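Local coordinates for alpha-galacturonidase (Bacillus subtilis, PDB 3FEF), which hydrolyses alpha-1,4-linked di-galacturonate to galacturonate as an NAD- and manganese-dependent glycosidase of family 4, working as a homotetramer, at residues His170-Phe173 and Gly174-Leu178; Arg244-Val247 and Phe248-Ala251; His217-Leu220 and Leu221-Phe224. All coordinates share one frame; numbering follows the deposited sequence.

Interaction 1 of 3, residues His170-Phe173 and Gly174-Leu178; sequences HEVF and GTQKL
Phe173 and Gln176 lie side by side on the first turns of helix 171-187 and point the same way, with ring and amide planes 39° apart. The amide oxygen meets the ring at its edge, in the ring plane: Gln176 OE1 is 3.6 Å from Phe173 CD1. Gln176 CG stands anti to the carbonyl carbon (chi1 -83°) and the chain runs on extended, which carries OE1 back along the helix to the ring and, more loosely, to Val172 CG1. Gln176 NE2 is hydrogen-bonded to Ile197 O, which probably fixes the amide's rotation. In the backbone, Gln176 N donates to Val172 O at 3.1 Å with a nearly straight N-H...O angle of 166°, and Lys177 N reaches Phe173 O at 3.0 Å. A water bridges the first turn, donating to Glu171 O at 2.6 Å and lying 2.8 Å from Thr175 OG1. His170, probably the proton donor, directly precedes this helix, and Glu171, hydrogen-bonded through OE1 to Gly269 N, lies near the bound magnesium. Arg194 adds a cation-pi contact to Phe173, Val172 and Phe173 touch Asn344 of strand 341-348, and strand 207-215 meets Val172 through Thr208 and Thr175 through Ile210.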
# COMPACT_ATOMS: atom_id res chain seq x y z
N HIS A 170 -15.77 21.41 -16.42
CA HIS A 170 -16.37 21.14 -17.72
C HIS A 170 -15.33 20.98 -18.83
O HIS A 170 -15.68 20.83 -19.98
CB HIS A 170 -17.38 22.22 -18.10
CG HIS A 170 -16.76 23.58 -18.25
ND1 HIS A 170 -17.27 24.70 -17.63
CD2 HIS A 170 -15.65 23.99 -18.91
CE1 HIS A 170 -16.51 25.75 -17.92
NE2 HIS A 170 -15.53 25.34 -18.70
N GLU A 171 -14.04 20.99 -18.48
CA GLU A 171 -13.02 20.91 -19.52
C GLU A 171 -13.13 19.63 -20.34
O GLU A 171 -13.00 19.66 -21.57
CB GLU A 171 -11.62 21.04 -18.91
CG GLU A 171 -11.22 22.48 -18.63
CD GLU A 171 -11.53 23.41 -19.80
OE1 GLU A 171 -10.84 23.33 -20.84
OE2 GLU A 171 -12.48 24.21 -19.68
N VAL A 172 -13.37 18.50 -19.69
CA VAL A 172 -13.43 17.25 -20.41
C VAL A 172 -14.57 17.28 -21.46
O VAL A 172 -14.46 16.66 -22.51
CB VAL A 172 -13.57 16.05 -19.47
CG1 VAL A 172 -13.71 14.77 -20.28
CG2 VAL A 172 -12.36 15.96 -18.51
N PHE A 173 -15.65 18.02 -21.18
CA PHE A 173 -16.75 18.07 -22.15
C PHE A 173 -16.28 18.63 -23.48
O PHE A 173 -16.72 18.18 -24.54
CB PHE A 173 -17.95 18.86 -21.60
CG PHE A 173 -18.44 18.36 -20.28
CD1 PHE A 173 -18.28 17.03 -19.92
CD2 PHE A 173 -19.07 19.23 -19.38
CE1 PHE A 173 -18.71 16.56 -18.69
CE2 PHE A 173 -19.51 18.78 -18.15
CZ PHE A 173 -19.33 17.44 -17.79
N GLY A 174 -15.38 19.61 -23.43
CA GLY A 174 -14.87 20.25 -24.64
C GLY A 174 -14.04 19.31 -25.49
O GLY A 174 -13.99 19.43 -26.71
N THR A 175 -13.37 18.35 -24.86
CA THR A 175 -12.61 17.38 -25.61
C THR A 175 -13.52 16.32 -26.21
O THR A 175 -13.29 15.84 -27.32
CB THR A 175 -11.50 16.73 -24.76
OG1 THR A 175 -10.64 17.77 -24.28
CG2 THR A 175 -10.68 15.79 -25.62
N GLN A 176 -14.56 15.96 -25.48
CA GLN A 176 -15.57 15.10 -26.03
C GLN A 176 -16.25 15.71 -27.27
O GLN A 176 -16.50 15.01 -28.24
CB GLN A 176 -16.61 14.78 -24.97
CG GLN A 176 -16.19 13.65 -24.06
CD GLN A 176 -17.19 13.43 -22.96
OE1 GLN A 176 -17.38 14.30 -22.11
NE2 GLN A 176 -17.85 12.27 -22.97
N LYS A 177 -16.51 17.01 -27.25
CA LYS A 177 -17.14 17.65 -28.41
C LYS A 177 -16.16 17.66 -29.59
O LYS A 177 -16.57 17.47 -30.73
CB LYS A 177 -17.57 19.08 -28.09
CG LYS A 177 -18.63 19.20 -26.98
CD LYS A 177 -19.03 20.66 -26.75
CE LYS A 177 -19.96 20.82 -25.55
NZ LYS A 177 -21.23 20.06 -25.74
N LEU A 178 -14.88 17.88 -29.29
CA LEU A 178 -13.84 17.86 -30.32
C LEU A 178 -13.80 16.49 -30.98
O LEU A 178 -13.74 16.38 -32.20
CB LEU A 178 -12.47 18.18 -29.71
CG LEU A 178 -11.26 17.94 -30.62
CD1 LEU A 178 -11.33 18.86 -31.85
CD2 LEU A 178 -9.96 18.14 -29.87
O HOH W 1 -11.08 20.33 -23.24

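Interaction 2 of 3, residues Arg244-Val247 and Phe248-Ala251; sequences RDSV and FCSA
Phe248, Val247 and Cys249 bury the most surface here, gathered at a type I beta turn from Ser246 to Cys249. Val247 and Phe248 lie side by side, pointing the same way, and one methyl of the valine sits squarely over the ring: Val247 CG2 is 3.9 Å from the centroid of the Phe248 ring, only 8° off the ring normal, a CH-pi contact. The valine torsion (chi1 -48°) sets CG2 between the backbone N and the carbonyl carbon, turning it toward the phenylalanine. Ser246 works from the ring's edge. Its hydroxyl accepts from the backbone, with Phe248 N 3.0 Å from Ser246 OG, and the same oxygen lies 3.5 Å from Phe248 CB. Replacing Ser246 with an alanine would probably leave Phe248 N without this acceptor and the start of the turn freer to shift. Cys249 comes back across the turn, its SG 4.2 Å from Asp245 CB, while Asp245 OD2 is held by Cys242 N. A water donates to both Val247 O and Cys249 O, at 2.5 Å from Cys249 O, linking the two carbonyls. The turn is a surface feature of the loop between helices 220-231 and 253-262; Phe248 touches Arg271 of helix 270-273 and lies beside a bound sulfate; the nearest side-chain atoms of Phe248 and His170 are about 7 Å apart, while Ser250 touches Asp270 of the same helix 270-273.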
# COMPACT_ATOMS: atom_id res chain seq x y z
N ARG A 244 -9.51 32.81 -32.93
CA ARG A 244 -9.40 34.21 -32.50
C ARG A 244 -10.69 34.77 -31.92
O ARG A 244 -10.68 35.86 -31.39
CB ARG A 244 -8.98 35.14 -33.64
CG ARG A 244 -7.65 34.85 -34.26
CD ARG A 244 -7.41 35.79 -35.44
NE ARG A 244 -6.38 35.26 -36.32
CZ ARG A 244 -5.08 35.40 -36.11
NH1 ARG A 244 -4.20 34.87 -36.95
NH2 ARG A 244 -4.65 36.05 -35.04
N ASP A 245 -11.80 34.05 -32.05
CA ASP A 245 -13.07 34.59 -31.59
C ASP A 245 -13.01 35.09 -30.15
O ASP A 245 -13.56 36.14 -29.84
CB ASP A 245 -14.22 33.57 -31.74
CG ASP A 245 -14.47 33.14 -33.18
OD1 ASP A 245 -14.00 33.84 -34.11
OD2 ASP A 245 -15.14 32.10 -33.38
N SER A 246 -12.35 34.35 -29.26
CA SER A 246 -12.24 34.78 -27.88
C SER A 246 -11.02 34.18 -27.20
O SER A 246 -10.38 33.28 -27.74
CB SER A 246 -13.48 34.39 -27.10
OG SER A 246 -13.40 33.03 -26.72
N VAL A 247 -10.71 34.67 -26.00
CA VAL A 247 -9.60 34.14 -25.22
C VAL A 247 -9.82 32.66 -24.85
O VAL A 247 -8.90 31.97 -24.43
CB VAL A 247 -9.34 34.97 -23.95
CG1 VAL A 247 -9.29 36.44 -24.30
CG2 VAL A 247 -10.40 34.71 -22.90
N PHE A 248 -11.04 32.18 -25.03
CA PHE A 248 -11.36 30.80 -24.65
C PHE A 248 -11.12 29.78 -25.75
O PHE A 248 -11.13 28.58 -25.49
CB PHE A 248 -12.80 30.72 -24.14
CG PHE A 248 -13.04 31.51 -22.91
CD1 PHE A 248 -12.46 31.13 -21.71
CD2 PHE A 248 -13.82 32.65 -22.94
CE1 PHE A 248 -12.67 31.86 -20.56
CE2 PHE A 248 -14.04 33.39 -21.79
CZ PHE A 248 -13.46 33.01 -20.60
N CYS A 249 -10.89 30.26 -26.97
CA CYS A 249 -10.85 29.39 -28.14
C CYS A 249 -9.45 28.97 -28.55
O CYS A 249 -8.46 29.58 -28.15
CB CYS A 249 -11.50 30.10 -29.32
SG CYS A 249 -13.25 30.42 -29.10
N SER A 250 -9.36 27.95 -29.39
CA SER A 250 -8.06 27.50 -29.84
C SER A 250 -8.21 26.66 -31.08
O SER A 250 -9.32 26.41 -31.52
CB SER A 250 -7.38 26.67 -28.74
OG SER A 250 -7.52 25.28 -28.98
N ALA A 251 -7.10 26.25 -31.66
CA ALA A 251 -7.13 25.28 -32.73
C ALA A 251 -6.50 23.95 -32.29
O ALA A 251 -6.06 23.16 -33.12
CB ALA A 251 -6.42 25.83 -33.98
O HOH W 2 -7.26 29.90 -25.98

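Interaction 3 of 3, residues His217-Leu220 and Leu221-Phe224; sequences HIDL and LPIF
An N-cap joins short strand 218-219 to helix 220-231, with Asp219 as the capping residue: its carboxylate accepts from Leu221 N, which lies 2.9 Å from Asp219 OD1. The N-H points almost straight at the oxygen (163°) but meets it from above the carboxylate plane, 40° out of it. With CG anti to the backbone N (chi1 -172°), the carboxylate swings forward over the helix start and crosses Pro222 at about a right angle, bringing OD1 to 3.3 Å from Pro222 CD. The proline's nitrogen has no hydrogen to give, and a place in the first turn of a helix suits it because no earlier helical carbonyl waits there for a donor. Phe224 N makes an i to i+4 helix bond, donating to Leu220 O at 2.9 Å. Around the cap, Leu220 packs on Val183 of helix 171-187 and on Ala213 and Tyr215 of strand 207-215, Ile223 meets Met182 and Leu187, and Phe224 sets its ring edge-to-face with Phe259. Arg370 of a second subunit donates to His217 O and packs against Asp219. On the apolar side, Ile218 and Ile223 close the corner between strand and helix, methyl against methyl, with Ile218 CG2 3.9 Å from Ile223 CD1.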
# COMPACT_ATOMS: atom_id res chain seq x y z
N HIS A 217 -19.01 1.10 -31.40
CA HIS A 217 -18.03 0.04 -31.58
C HIS A 217 -16.65 0.53 -32.06
O HIS A 217 -15.73 -0.25 -32.19
CB HIS A 217 -18.59 -1.00 -32.55
CG HIS A 217 -18.91 -0.44 -33.90
ND1 HIS A 217 -20.04 0.32 -34.14
CD2 HIS A 217 -18.25 -0.52 -35.08
CE1 HIS A 217 -20.05 0.68 -35.42
NE2 HIS A 217 -18.98 0.18 -36.00
N ILE A 218 -16.51 1.83 -32.31
CA ILE A 218 -15.30 2.34 -32.93
C ILE A 218 -14.28 2.87 -31.92
O ILE A 218 -14.62 3.64 -31.02
CB ILE A 218 -15.65 3.46 -33.94
CG1 ILE A 218 -16.49 2.89 -35.09
CG2 ILE A 218 -14.39 4.11 -34.47
CD1 ILE A 218 -17.55 3.87 -35.62
N ASP A 219 -13.03 2.45 -32.06
CA ASP A 219 -11.95 2.97 -31.23
C ASP A 219 -11.52 4.35 -31.74
O ASP A 219 -11.15 4.49 -32.89
CB ASP A 219 -10.76 2.02 -31.30
CG ASP A 219 -9.68 2.38 -30.32
OD1 ASP A 219 -9.66 3.53 -29.81
OD2 ASP A 219 -8.81 1.52 -30.07
N LEU A 220 -11.57 5.36 -30.87
CA LEU A 220 -11.27 6.71 -31.32
C LEU A 220 -9.79 7.04 -31.27
O LEU A 220 -9.37 8.03 -31.87
CB LEU A 220 -12.08 7.77 -30.54
CG LEU A 220 -13.61 7.60 -30.62
CD1 LEU A 220 -14.34 8.73 -29.92
CD2 LEU A 220 -14.05 7.50 -32.05
N LEU A 221 -8.99 6.24 -30.58
CA LEU A 221 -7.59 6.63 -30.41
C LEU A 221 -6.76 6.62 -31.68
O LEU A 221 -5.99 7.56 -31.91
CB LEU A 221 -6.86 5.89 -29.26
CG LEU A 221 -6.75 6.93 -28.14
CD1 LEU A 221 -7.94 6.86 -27.17
CD2 LEU A 221 -5.42 6.86 -27.40
N PRO A 222 -6.91 5.57 -32.51
CA PRO A 222 -6.24 5.51 -33.82
C PRO A 222 -6.69 6.64 -34.73
O PRO A 222 -5.90 7.17 -35.49
CB PRO A 222 -6.69 4.15 -34.38
CG PRO A 222 -6.89 3.32 -33.15
CD PRO A 222 -7.51 4.27 -32.15
N ILE A 223 -7.97 7.00 -34.65
CA ILE A 223 -8.51 8.10 -35.44
C ILE A 223 -7.97 9.44 -35.00
O ILE A 223 -7.68 10.30 -35.82
CB ILE A 223 -10.05 8.14 -35.35
CG1 ILE A 223 -10.65 6.88 -35.98
CG2 ILE A 223 -10.59 9.37 -36.04
CD1 ILE A 223 -12.17 6.87 -36.00
N PHE A 224 -7.81 9.64 -33.69
CA PHE A 224 -7.24 10.89 -33.22
C PHE A 224 -5.77 10.98 -33.67
O PHE A 224 -5.26 12.05 -33.91
CB PHE A 224 -7.35 11.01 -31.71
CG PHE A 224 -6.92 12.34 -31.18
CD1 PHE A 224 -5.58 12.60 -30.94
CD2 PHE A 224 -7.85 13.32 -30.91
CE1 PHE A 224 -5.18 13.84 -30.41
CE2 PHE A 224 -7.47 14.54 -30.41
CZ PHE A 224 -6.13 14.81 -30.15

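Overall arrangement
All three contacts are local, each within one continuous stretch of chain, but their settings differ. Interactions 1 and 3 are partly buried and meet at helix 171-187: interaction 1 forms its first turns, while Leu220, Ile223 and Phe224 of interaction 3 pack farther along it, with centres about 16 Å apart. Interaction 2 is a surface turn in a loop, about 15 Å from interaction 1 between centres, yet its Phe248 comes within about 7 Å (nearest side-chain atoms) of His170, the probable proton donor. Interaction 3 instead lies away from the annotated sites, at a subunit boundary. The chemistry follows: helix backbone bonds and an amide at a ring edge, a serine-held turn with a CH-pi contact, and a carboxylate cap beside aliphatic packing.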